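Local coordinates for protein endo-1,3-beta-glucanase, family GH16 (Zobellia galactanivorans, PDB 4BOW) that probably hydrolyses internal beta-1,3-glucosidic linkages of glucans such as laminarin, the piece described here being its family 16 glycoside hydrolase domain, at residues Lys29-Val34 and Arg86-Phe91; Ile114-Ala119 and His222-Asn227; Gly141-Leu146 and Ala158-Ser163; Trp162-Ser167 and Gln214-Asn219. The protein carries 1 engineered substitution. All blocks are in the same frame, centred on the assembly; numbering follows the deposited sequence. Where two conformers were deposited one is given.

Contact 1: residues Lys29-Val34 and Arg86-Phe91; sequences KWHYQV and RLNSKF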
# COMPACT_ATOMS: atom_id res chain seq x y z
N LYS A 29 4.06 7.51 13.72
CA LYS A 29 4.30 6.29 12.91
C LYS A 29 3.83 6.49 11.46
O LYS A 29 4.41 5.92 10.54
CB LYS A 29 3.55 5.09 13.54
CG LYS A 29 4.04 4.66 14.98
CD LYS A 29 3.31 3.42 15.53
CE LYS A 29 3.75 3.00 16.94
NZ LYS A 29 5.17 2.64 16.95
N TRP A 30 2.79 7.32 11.29
CA TRP A 30 2.07 7.37 9.97
C TRP A 30 1.97 8.76 9.45
O TRP A 30 1.62 9.71 10.20
CB TRP A 30 0.65 6.76 10.15
CG TRP A 30 0.70 5.38 10.64
CD1 TRP A 30 0.35 4.96 11.93
CD2 TRP A 30 1.14 4.21 9.94
NE1 TRP A 30 0.55 3.60 12.05
CE2 TRP A 30 1.07 3.12 10.87
CE3 TRP A 30 1.57 3.97 8.62
CZ2 TRP A 30 1.38 1.83 10.48
CZ3 TRP A 30 2.04 2.66 8.29
CH2 TRP A 30 1.89 1.61 9.19
N HIS A 31 2.24 8.89 8.17
CA HIS A 31 2.11 10.13 7.41
C HIS A 31 0.98 10.03 6.42
O HIS A 31 0.90 9.01 5.73
CB HIS A 31 3.43 10.37 6.68
CG HIS A 31 3.40 11.45 5.64
ND1 HIS A 31 3.39 12.79 5.95
CD2 HIS A 31 3.36 11.37 4.28
CE1 HIS A 31 3.41 13.52 4.83
NE2 HIS A 31 3.38 12.67 3.79
N TYR A 32 0.12 11.00 6.35
CA TYR A 32 -0.92 11.02 5.28
C TYR A 32 -0.46 11.66 4.01
O TYR A 32 0.21 12.71 4.04
CB TYR A 32 -2.10 11.85 5.82
CG TYR A 32 -2.93 11.15 6.86
CD1 TYR A 32 -3.94 10.25 6.47
CD2 TYR A 32 -2.75 11.38 8.19
CE1 TYR A 32 -4.76 9.69 7.31
CE2 TYR A 32 -3.65 10.81 9.14
CZ TYR A 32 -4.65 9.98 8.63
OH TYR A 32 -5.52 9.39 9.56
N GLN A 33 -0.86 11.07 2.90
CA GLN A 33 -0.75 11.79 1.60
C GLN A 33 -2.11 12.34 1.27
O GLN A 33 -3.12 11.64 1.26
CB GLN A 33 -0.34 10.81 0.52
CG GLN A 33 1.15 10.41 0.70
CD GLN A 33 1.67 9.63 -0.47
OE1 GLN A 33 1.60 8.40 -0.52
NE2 GLN A 33 2.18 10.35 -1.49
N VAL A 34 -2.12 13.62 0.93
CA VAL A 34 -3.33 14.33 0.49
C VAL A 34 -3.15 15.10 -0.79
O VAL A 34 -4.13 15.34 -1.49
CB VAL A 34 -3.90 15.32 1.58
CG1 VAL A 34 -4.08 14.53 2.91
CG2 VAL A 34 -3.03 16.55 1.78
N ARG A 86 -4.49 7.29 2.20
CA ARG A 86 -3.23 6.73 1.72
C ARG A 86 -2.23 7.13 2.80
O ARG A 86 -1.79 8.29 2.91
CB ARG A 86 -2.90 7.29 0.33
CG ARG A 86 -1.48 6.76 -0.16
CD ARG A 86 -1.44 7.09 -1.67
NE ARG A 86 -0.10 6.93 -2.22
CZ ARG A 86 0.18 6.49 -3.44
NH1 ARG A 86 -0.78 5.95 -4.22
NH2 ARG A 86 1.42 6.56 -3.87
N LEU A 87 -1.85 6.12 3.56
CA LEU A 87 -0.85 6.26 4.63
C LEU A 87 0.50 5.86 4.18
O LEU A 87 0.64 4.90 3.36
CB LEU A 87 -1.20 5.45 5.86
CG LEU A 87 -2.55 5.74 6.49
CD1 LEU A 87 -2.82 4.80 7.67
CD2 LEU A 87 -2.62 7.13 6.87
N ASN A 88 1.53 6.48 4.73
CA ASN A 88 2.93 6.03 4.51
C ASN A 88 3.54 5.88 5.89
O ASN A 88 3.35 6.71 6.80
CB ASN A 88 3.78 7.10 3.77
CG ASN A 88 3.27 7.52 2.41
OD1 ASN A 88 2.35 6.85 1.80
ND2 ASN A 88 3.89 8.49 1.91
N SER A 89 4.34 4.83 6.07
CA SER A 89 5.08 4.73 7.36
C SER A 89 6.14 5.82 7.42
O SER A 89 6.82 6.13 6.43
CB SER A 89 5.71 3.36 7.52
OG SER A 89 6.71 3.06 6.52
N LYS A 90 6.28 6.41 8.61
CA LYS A 90 7.40 7.34 8.90
C LYS A 90 8.54 6.52 9.52
O LYS A 90 9.34 7.03 10.35
CB LYS A 90 7.03 8.32 10.00
CG LYS A 90 5.88 9.22 9.60
CD LYS A 90 5.75 10.33 10.66
CE LYS A 90 4.77 11.38 10.06
NZ LYS A 90 4.45 12.43 11.13
N PHE A 91 8.62 5.28 9.18
CA PHE A 91 9.73 4.35 9.33
C PHE A 91 10.20 3.91 7.95
O PHE A 91 9.36 3.51 7.10
CB PHE A 91 9.19 3.19 10.13
CG PHE A 91 10.22 2.13 10.41
CD1 PHE A 91 11.23 2.32 11.34
CD2 PHE A 91 10.15 0.94 9.72
CE1 PHE A 91 12.13 1.28 11.57
CE2 PHE A 91 11.05 -0.07 9.92
CZ PHE A 91 12.00 0.11 10.84
O HOH W 1 3.45 13.66 8.51
O HOH W 2 -4.61 10.11 3.06
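Lys29 opens an antiparallel pairing of strands 30-32 and 82-93 in the family 16 beta-jelly-roll: Lys90 N reaches Lys29 O at 2.7 Å, nearly straight but above the carbonyl plane. Trp30, in the non-hydrogen-bonded pair with Ser89, leans its benzene side on the small partner, CZ3 3.8 Å from Ser89 CB; a serine lets the indole pass beside the strand, while NE1 turns to Asp17. His31 and Asn88 form the hydrogen-bonded pair, exchanging two backbone bonds (His31 N to Asn88 O and Asn88 N to His31 O, both 2.8 Å). The imidazole is held at NE2 by Gly125 O. Tyr32 lies on the same face as Trp30, and methyl CD2 of Leu87 sits over one face of its ring, 3.7 Å from the centroid, a CH-pi contact; the phenol oxygen bonds to Ser57. Gln33 N bonds to Arg86 O at 2.9 Å. The Gln33 chain, extended beyond CG (chi2 -170°), puts OE1 in the guanidinium plane, 2.8 Å from Arg86 NE, although NE stands 50° out of the amide plane. Arg86 NH2 continues to Glu123 and a bound beta-glucose O6, making Gln33 a second-shell residue: gripping NE, it probably limits rotation of a sugar-binding guanidinium.

Contact 2: residues Ile114-Ala119 and His222-Asn227; sequences IWTLGA and HYLLLN. With GLC (alpha-D-glucopyranose), chain C; BGC (beta-D-glucopyranose), chain B.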
# COMPACT_ATOMS: atom_id res chain seq x y z
N ILE A 114 -1.21 -3.00 0.07
CA ILE A 114 -0.17 -2.95 1.08
C ILE A 114 1.12 -3.04 0.26
O ILE A 114 1.34 -4.05 -0.41
CB ILE A 114 -0.21 -4.18 2.05
CG1 ILE A 114 -1.61 -4.26 2.72
CG2 ILE A 114 0.94 -4.09 3.08
CD1 ILE A 114 -1.81 -5.62 3.45
N TRP A 115 1.96 -2.02 0.26
CA TRP A 115 3.08 -2.02 -0.67
C TRP A 115 4.19 -1.13 -0.15
O TRP A 115 4.08 -0.52 0.91
CB TRP A 115 2.56 -1.62 -2.07
CG TRP A 115 1.84 -0.30 -2.21
CD1 TRP A 115 0.67 0.10 -1.58
CD2 TRP A 115 2.21 0.75 -3.09
NE1 TRP A 115 0.28 1.36 -2.06
CE2 TRP A 115 1.21 1.78 -2.95
CE3 TRP A 115 3.30 0.95 -3.99
CZ2 TRP A 115 1.21 2.95 -3.75
CZ3 TRP A 115 3.29 2.13 -4.76
CH2 TRP A 115 2.28 3.12 -4.65
N THR A 116 5.27 -1.08 -0.90
CA THR A 116 6.39 -0.24 -0.53
C THR A 116 6.87 0.61 -1.69
O THR A 116 6.64 0.29 -2.89
CB THR A 116 7.63 -1.07 -0.09
OG1 THR A 116 8.34 -1.60 -1.28
CG2 THR A 116 7.28 -2.20 0.88
N LEU A 117 7.53 1.72 -1.40
CA LEU A 117 8.25 2.53 -2.39
C LEU A 117 9.64 2.73 -1.83
O LEU A 117 9.83 2.95 -0.61
CB LEU A 117 7.64 3.93 -2.60
CG LEU A 117 6.43 3.92 -3.52
CD1 LEU A 117 5.71 5.28 -3.39
CD2 LEU A 117 6.92 3.60 -4.97
N GLY A 118 10.65 2.73 -2.73
CA GLY A 118 11.99 3.22 -2.25
C GLY A 118 11.84 4.63 -1.66
O GLY A 118 11.11 5.51 -2.17
N ALA A 119 12.56 4.84 -0.57
CA ALA A 119 12.46 6.13 0.10
C ALA A 119 13.11 7.28 -0.67
O ALA A 119 12.95 8.41 -0.24
CB ALA A 119 13.08 6.03 1.52
N HIS A 222 13.20 1.43 1.99
CA HIS A 222 11.81 1.57 1.50
C HIS A 222 10.90 2.02 2.63
O HIS A 222 11.24 1.85 3.80
CB HIS A 222 11.27 0.26 0.92
CG HIS A 222 11.75 -0.04 -0.47
ND1 HIS A 222 10.92 -0.46 -1.45
CD2 HIS A 222 13.01 0.03 -1.03
CE1 HIS A 222 11.62 -0.62 -2.57
NE2 HIS A 222 12.90 -0.34 -2.32
N TYR A 223 9.73 2.59 2.30
CA TYR A 223 8.69 2.80 3.31
C TYR A 223 7.42 2.09 2.90
O TYR A 223 7.25 1.73 1.71
CB TYR A 223 8.45 4.28 3.59
CG TYR A 223 8.06 5.09 2.36
CD1 TYR A 223 6.73 5.26 1.93
CD2 TYR A 223 9.07 5.77 1.56
CE1 TYR A 223 6.37 6.02 0.78
CE2 TYR A 223 8.74 6.56 0.43
CZ TYR A 223 7.42 6.65 0.10
OH TYR A 223 7.12 7.42 -0.97
N LEU A 224 6.52 1.86 3.85
CA LEU A 224 5.29 1.09 3.58
C LEU A 224 4.16 2.08 3.22
O LEU A 224 4.10 3.17 3.81
CB LEU A 224 4.94 0.35 4.89
CG LEU A 224 3.80 -0.66 4.82
CD1 LEU A 224 4.23 -1.88 4.01
CD2 LEU A 224 3.38 -1.10 6.22
N LEU A 225 3.28 1.64 2.38
CA LEU A 225 2.02 2.35 2.04
C LEU A 225 0.82 1.44 2.27
O LEU A 225 0.90 0.23 2.02
CB LEU A 225 2.04 2.79 0.55
CG LEU A 225 3.16 3.77 0.20
CD1 LEU A 225 4.43 3.02 -0.32
CD2 LEU A 225 2.64 4.80 -0.90
N LEU A 226 -0.26 2.06 2.76
CA LEU A 226 -1.52 1.40 2.96
C LEU A 226 -2.60 2.29 2.34
O LEU A 226 -2.66 3.48 2.70
CB LEU A 226 -1.81 1.26 4.48
CG LEU A 226 -0.75 0.48 5.25
CD1 LEU A 226 -0.99 0.69 6.81
CD2 LEU A 226 -0.78 -0.98 4.86
N ASN A 227 -3.49 1.74 1.50
CA ASN A 227 -4.48 2.64 0.85
C ASN A 227 -5.62 1.80 0.31
O ASN A 227 -5.50 0.57 0.13
CB ASN A 227 -3.88 3.51 -0.30
CG ASN A 227 -3.41 2.62 -1.42
OD1 ASN A 227 -2.37 1.96 -1.32
ND2 ASN A 227 -4.21 2.56 -2.47
C1 GLC C . 1.51 -0.99 -7.75
C2 GLC C . 1.44 0.13 -8.77
C3 GLC C . 1.14 1.52 -8.18
C4 GLC C . -0.12 1.32 -7.36
C5 GLC C . 0.26 0.42 -6.24
C6 GLC C . -0.84 0.17 -5.18
O1 GLC C . 2.68 -0.79 -6.97
O2 GLC C . 2.67 0.12 -9.47
O3 GLC C . 0.92 2.53 -9.22
O4 GLC C . -0.45 2.59 -6.81
O5 GLC C . 0.53 -0.89 -6.77
O6 GLC C . -2.03 -0.44 -5.83
C2 BGC B . 1.76 4.16 -10.70
C3 BGC B . 2.93 5.06 -10.94
C4 BGC B . 3.32 5.84 -9.66
C5 BGC B . 3.67 4.81 -8.56
C6 BGC B . 3.96 5.45 -7.21
C1 BGC B . 2.12 3.29 -9.52
O2 BGC B . 1.50 3.35 -11.81
O3 BGC B . 2.46 6.09 -11.87
O4 BGC B . 4.54 6.59 -9.85
O5 BGC B . 2.44 4.06 -8.36
O6 BGC B . 2.82 6.26 -6.75
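Ile114-Gly118 and His222-Asn227 run antiparallel at 143°, with two backbone bonds between Trp115 and Leu225 and two between Leu117 and Tyr223. Trp115 carries the contact. Its CG stands between the backbone N and the carbonyl carbon (chi1 56°), which turns the indole across the neighbouring strand. Leu225 CB lies over one face, 3.7 Å from the centroid of the five-membered ring, and the bound alpha-glucose covers the opposite face, its C6 3.4 Å from Trp115 CE2. At the edge, Trp115 NE1 donates to Asn227 OD1 at 2.8 Å, the amide plane turned 72° from the ring. These strands belong to the concave side of the beta-jelly-roll of family 16 enzymes, where Trp115 offers the sugar an aromatic platform. Replacing Trp115 with an alanine would probably deprive the glucose of its stacking surface and leave Asn227 OD1 without its indole donor. Next to the cleft, Leu117 CB rests over the Tyr223 ring, 3.8 Å from CZ. On the reverse face Ile114 CG2 packs against Leu226 CD2 at 4.0 Å, branched aliphatics suited to the sandwich interior. Further along, Thr116 OG1 and His222 ND1 share a 2.8 Å hydrogen bond, while Gly118 CA, unhindered by a side chain, sits 3.6 Å from the centroid of the His222 ring.

Contact 3: residues Gly141-Leu146 and Ala158-Ser163; sequences GSIDIL and AHFHWS. Engineered in segment 141-146: Ser142 (natural residue Glu). With GLC (alpha-D-glucopyranose), chain C.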
# COMPACT_ATOMS: atom_id res chain seq x y z
N GLY A 141 12.03 1.75 -7.10
CA GLY A 141 11.54 0.44 -6.80
C GLY A 141 10.26 0.46 -6.00
O GLY A 141 9.93 1.40 -5.25
N SER A 142 9.51 -0.63 -6.14
CA SER A 142 8.40 -0.93 -5.31
C SER A 142 8.10 -2.39 -5.19
O SER A 142 8.30 -3.14 -6.12
CB SER A 142 7.35 -0.24 -6.08
OG SER A 142 6.06 -0.42 -5.47
N ILE A 143 7.58 -2.78 -4.03
CA ILE A 143 7.18 -4.16 -3.74
C ILE A 143 5.72 -4.12 -3.43
O ILE A 143 5.31 -3.40 -2.48
CB ILE A 143 7.92 -4.72 -2.56
CG1 ILE A 143 9.46 -4.65 -2.83
CG2 ILE A 143 7.43 -6.16 -2.25
CD1 ILE A 143 10.35 -4.97 -1.58
N ASP A 144 4.86 -4.86 -4.11
CA ASP A 144 3.45 -5.00 -3.68
C ASP A 144 3.28 -6.22 -2.82
O ASP A 144 3.30 -7.37 -3.43
CB ASP A 144 2.51 -5.07 -4.93
CG ASP A 144 2.54 -3.77 -5.68
OD1 ASP A 144 2.02 -2.80 -5.13
OD2 ASP A 144 2.76 -3.67 -6.88
N ILE A 145 3.04 -6.07 -1.52
CA ILE A 145 2.80 -7.21 -0.60
C ILE A 145 1.36 -7.72 -0.83
O ILE A 145 1.16 -8.92 -0.84
CB ILE A 145 3.02 -6.70 0.83
CG1 ILE A 145 4.44 -6.20 0.99
CG2 ILE A 145 2.75 -7.87 1.76
CD1 ILE A 145 4.78 -5.62 2.34
N LEU A 146 0.42 -6.82 -1.07
CA LEU A 146 -0.94 -7.23 -1.32
C LEU A 146 -1.55 -6.23 -2.25
O LEU A 146 -1.50 -4.98 -1.99
CB LEU A 146 -1.71 -7.25 0.01
CG LEU A 146 -3.22 -7.56 -0.01
CD1 LEU A 146 -4.08 -6.42 -0.28
CD2 LEU A 146 -3.59 -8.79 -0.91
N ALA A 158 0.63 -10.19 -5.82
CA ALA A 158 1.95 -9.71 -5.26
C ALA A 158 2.65 -9.29 -6.53
O ALA A 158 2.68 -10.01 -7.50
CB ALA A 158 2.74 -10.89 -4.64
N HIS A 159 3.38 -8.20 -6.50
CA HIS A 159 3.96 -7.72 -7.69
C HIS A 159 5.15 -6.85 -7.42
O HIS A 159 5.33 -6.35 -6.28
CB HIS A 159 2.90 -6.92 -8.39
CG HIS A 159 2.94 -7.09 -9.85
ND1 HIS A 159 2.28 -8.12 -10.52
CD2 HIS A 159 3.52 -6.34 -10.82
CE1 HIS A 159 2.48 -7.98 -11.84
NE2 HIS A 159 3.20 -6.94 -12.04
N PHE A 160 6.02 -6.70 -8.37
CA PHE A 160 7.22 -5.86 -8.22
C PHE A 160 7.33 -4.93 -9.39
O PHE A 160 7.03 -5.36 -10.55
CB PHE A 160 8.50 -6.75 -8.26
CG PHE A 160 8.57 -7.68 -7.06
CD1 PHE A 160 7.90 -8.91 -7.06
CD2 PHE A 160 9.27 -7.27 -5.91
CE1 PHE A 160 7.92 -9.75 -5.92
CE2 PHE A 160 9.33 -8.08 -4.78
CZ PHE A 160 8.64 -9.36 -4.75
N HIS A 161 7.68 -3.67 -9.17
CA HIS A 161 7.84 -2.74 -10.21
C HIS A 161 9.17 -2.04 -10.02
O HIS A 161 9.41 -1.48 -8.94
CB HIS A 161 6.74 -1.64 -10.20
CG HIS A 161 5.33 -2.20 -10.34
ND1 HIS A 161 4.66 -2.76 -9.27
CD2 HIS A 161 4.52 -2.28 -11.42
CE1 HIS A 161 3.43 -3.18 -9.75
NE2 HIS A 161 3.38 -2.90 -11.03
N TRP A 162 10.08 -2.04 -11.04
CA TRP A 162 11.32 -1.35 -10.88
C TRP A 162 12.01 -1.16 -12.20
O TRP A 162 11.57 -1.70 -13.19
CB TRP A 162 12.29 -2.20 -10.00
CG TRP A 162 12.91 -3.43 -10.62
CD1 TRP A 162 14.24 -3.52 -11.02
CD2 TRP A 162 12.29 -4.71 -10.90
NE1 TRP A 162 14.47 -4.79 -11.52
CE2 TRP A 162 13.32 -5.54 -11.50
CE3 TRP A 162 11.00 -5.21 -10.79
CZ2 TRP A 162 13.05 -6.85 -11.94
CZ3 TRP A 162 10.72 -6.54 -11.24
CH2 TRP A 162 11.75 -7.33 -11.83
N SER A 163 13.00 -0.29 -12.20
CA SER A 163 13.98 -0.31 -13.32
C SER A 163 15.33 -0.62 -12.76
O SER A 163 15.59 -0.30 -11.57
CB SER A 163 13.89 0.95 -14.14
OG SER A 163 14.14 2.11 -13.35
C1 GLC C . 1.51 -0.99 -7.75
C2 GLC C . 1.44 0.13 -8.77
C3 GLC C . 1.14 1.52 -8.18
C4 GLC C . -0.12 1.32 -7.36
C5 GLC C . 0.26 0.42 -6.24
C6 GLC C . -0.84 0.17 -5.18
O1 GLC C . 2.68 -0.79 -6.97
O2 GLC C . 2.67 0.12 -9.47
O3 GLC C . 0.92 2.53 -9.22
O4 GLC C . -0.45 2.59 -6.81
O5 GLC C . 0.53 -0.89 -6.77
O6 GLC C . -2.03 -0.44 -5.83
O HOH W 3 5.38 -2.91 -6.60
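The His161 ring has hydroxyl O2 of the bound alpha-glucose over the centre of one face, 3.4 Å from His161 CE1, and Asp144 OD2 and a water at its edge. Asp144 OD2 comes 3.0 Å from His161 CE1, with carboxylate and imidazole planes almost perpendicular at 84°. The water is 2.8 Å from His161 ND1 and bonds weakly to Asp144 OD2. Ser142 is engineered, replacing a glutamate; in one of its two conformers the hydroxyl OG accepts from the water and is bonded to Thr116 O, so both bonds may hold only in part. With CG anti to the carbonyl carbon (chi1 -65°), Asp144 points its carboxylate into the cleft, where OD1 and OD2 lie 2.8 and 2.9 Å from glucose O1.

Beneath these groups the strands pair antiparallel. Ser142 and His161 exchange two backbone bonds, as do Asp144 and His159, of which Asp144 N to His159 O, at 2.7 Å, is the shortest. On the reverse face Ile143 and Phe160 lie alongside each other, methyl CG2 3.7 Å from ring atom CE2, two bulky apolar residues suited to the interior against strand 197-202. Gly141 has a positive phi, which most other residues take up less readily.

Ile145 and Leu146 both face Ile114 in a classic beta bulge. In the natural sequence, with glutamate at the engineered position, this segment and Glu147 spell Glu-x-Asp-x-x-Glu, the active-site signature of family 16 in its bulged form; the first glutamate would, as in other family members, be the probable nucleophile.

Contact 4: residues Trp162-Ser167 and Gln214-Asn219; sequences WSDLNS and QNTPYN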
# COMPACT_ATOMS: atom_id res chain seq x y z
N TRP A 162 10.08 -2.04 -11.04
CA TRP A 162 11.32 -1.35 -10.88
C TRP A 162 12.01 -1.16 -12.20
O TRP A 162 11.57 -1.70 -13.19
CB TRP A 162 12.29 -2.20 -10.00
CG TRP A 162 12.91 -3.43 -10.62
CD1 TRP A 162 14.24 -3.52 -11.02
CD2 TRP A 162 12.29 -4.71 -10.90
NE1 TRP A 162 14.47 -4.79 -11.52
CE2 TRP A 162 13.32 -5.54 -11.50
CE3 TRP A 162 11.00 -5.21 -10.79
CZ2 TRP A 162 13.05 -6.85 -11.94
CZ3 TRP A 162 10.72 -6.54 -11.24
CH2 TRP A 162 11.75 -7.33 -11.83
N SER A 163 13.00 -0.29 -12.20
CA SER A 163 13.98 -0.31 -13.32
C SER A 163 15.33 -0.62 -12.76
O SER A 163 15.59 -0.30 -11.57
CB SER A 163 13.89 0.95 -14.14
OG SER A 163 14.14 2.11 -13.35
N ASP A 164 16.17 -1.34 -13.52
CA ASP A 164 17.47 -1.73 -13.00
C ASP A 164 18.32 -0.44 -12.89
O ASP A 164 18.08 0.55 -13.62
CB ASP A 164 18.14 -2.67 -13.96
CG ASP A 164 17.69 -4.14 -13.76
OD1 ASP A 164 17.02 -4.48 -12.76
OD2 ASP A 164 18.04 -4.94 -14.67
N LEU A 165 19.30 -0.45 -12.02
CA LEU A 165 20.12 0.72 -11.78
C LEU A 165 20.91 1.04 -13.03
O LEU A 165 21.22 2.18 -13.27
CB LEU A 165 21.12 0.47 -10.66
CG LEU A 165 20.60 0.88 -9.28
CD1 LEU A 165 19.41 -0.03 -9.02
CD2 LEU A 165 21.64 0.81 -8.14
N ASN A 166 21.23 0.02 -13.81
CA ASN A 166 22.02 0.37 -15.01
C ASN A 166 21.11 0.45 -16.26
O ASN A 166 21.58 0.18 -17.37
CB ASN A 166 23.15 -0.63 -15.18
CG ASN A 166 22.65 -2.04 -15.50
OD1 ASN A 166 21.41 -2.27 -15.74
ND2 ASN A 166 23.60 -3.01 -15.55
N SER A 167 19.82 0.85 -16.06
CA SER A 167 18.79 0.81 -17.10
C SER A 167 17.62 1.76 -16.94
O SER A 167 17.25 2.20 -15.81
CB SER A 167 18.25 -0.61 -17.28
OG SER A 167 17.22 -0.63 -18.24
N GLN A 214 22.39 -6.50 -6.78
CA GLN A 214 22.82 -5.10 -6.63
C GLN A 214 22.34 -4.21 -7.75
O GLN A 214 22.34 -2.97 -7.66
CB GLN A 214 24.33 -5.05 -6.55
CG GLN A 214 24.71 -5.00 -5.08
CD GLN A 214 24.06 -3.80 -4.23
OE1 GLN A 214 23.97 -2.63 -4.65
NE2 GLN A 214 23.71 -4.12 -2.98
N ASN A 215 21.94 -4.79 -8.88
CA ASN A 215 21.47 -4.02 -9.97
C ASN A 215 20.03 -3.52 -9.77
O ASN A 215 19.46 -3.03 -10.72
CB ASN A 215 21.54 -4.84 -11.31
CG ASN A 215 21.60 -3.94 -12.57
OD1 ASN A 215 22.01 -2.75 -12.52
ND2 ASN A 215 21.15 -4.48 -13.72
N THR A 216 19.46 -3.72 -8.59
CA THR A 216 18.06 -3.40 -8.38
C THR A 216 17.91 -2.35 -7.29
O THR A 216 18.84 -2.14 -6.50
CB THR A 216 17.24 -4.64 -7.99
OG1 THR A 216 17.28 -4.82 -6.57
CG2 THR A 216 17.80 -5.88 -8.67
N PRO A 217 16.76 -1.69 -7.24
CA PRO A 217 16.58 -0.65 -6.20
C PRO A 217 16.04 -1.30 -4.88
O PRO A 217 15.46 -0.54 -3.98
CB PRO A 217 15.61 0.34 -6.83
CG PRO A 217 14.79 -0.53 -7.75
CD PRO A 217 15.79 -1.54 -8.34
N TYR A 218 16.32 -2.54 -4.63
CA TYR A 218 15.81 -3.18 -3.44
C TYR A 218 16.96 -3.43 -2.48
O TYR A 218 16.99 -4.46 -1.74
CB TYR A 218 15.17 -4.52 -3.80
CG TYR A 218 14.01 -4.34 -4.77
CD1 TYR A 218 12.88 -3.67 -4.34
CD2 TYR A 218 14.03 -4.87 -6.09
CE1 TYR A 218 11.78 -3.47 -5.24
CE2 TYR A 218 12.94 -4.70 -6.96
CZ TYR A 218 11.80 -4.08 -6.48
OH TYR A 218 10.70 -3.98 -7.33
N ASN A 219 17.91 -2.49 -2.38
CA ASN A 219 19.02 -2.62 -1.39
C ASN A 219 19.24 -1.30 -0.69
O ASN A 219 20.35 -1.04 -0.13
CB ASN A 219 20.37 -3.14 -2.04
CG ASN A 219 20.14 -4.48 -2.71
OD1 ASN A 219 20.07 -5.49 -2.09
ND2 ASN A 219 19.98 -4.41 -4.06
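Leu165 N and Asn215 O make the main backbone link, 2.9 Å long and nearly straight at the hydrogen, the donor standing above the carbonyl plane. Beside it the amide of Asn215, its CG anti to the backbone N (chi1 -157°), extends toward the other segment and donates from ND2 to Asn166 OD1 at 3.0 Å. The acceptor lies in the amide plane of Asn215, but the two amides are turned 74° against each other, and ND2 approaches from above the carbonyl plane of Asn166. Asn215 OD1 in turn receives a weak bond from Asn166 N, so one amide, able to give and to accept, meets both the side-chain oxygen and, weakly, the backbone N-H of Asn166.

Asp164 to Ser167 form a type I beta turn, and Thr216 OG1 accepts from Tyr218 N in an ST turn; the contact joins the end of strand 155-163 and the turn after it to the loop between strands 205-211 and 222-230, about 21 Å between its centre and that of the chain. Asp164 OD1 takes the indole N-H of Trp162 at 2.9 Å, on the anti side but tilted out of the carboxylate plane, holding the ring from its edge.

Pro217 CD packs 3.7 Å from Trp162 CD1, and the edge of Tyr218 meets the indole face in an offset edge-to-face pair, centroids 5.5 Å apart and planes at 60°. A serine in place of Trp162 is likely to open a gap beside Pro217, remove the face that receives Tyr218 and leave Asp164 OD1 without its indole mate. The Tyr218 hydroxyl bonds onward to Ser142 O.

In the fold
Contacts 1, 2 and 3 follow one another across paired strands, 30-32, 82-93, 222-230, 110-118, 142-144 and 155-163, in that spatial order. The centres of contacts 1 and 2 are about 9 Å apart, as are those of 2 and 3, while contacts 1 and 3 lie about 18 Å apart on opposite sides of the chain's centre. Contact 4, about 12 Å from contact 3 between centres, continues from strand 155-163 into peripheral loops. Along the chain contact 1 closes first; contacts 3 and 4 both fall between the two segments of contact 2. Residues from contacts 1, 2 and 3 thereby meet the bound sugars in the cleft, which draws on strands from separate parts of the chain.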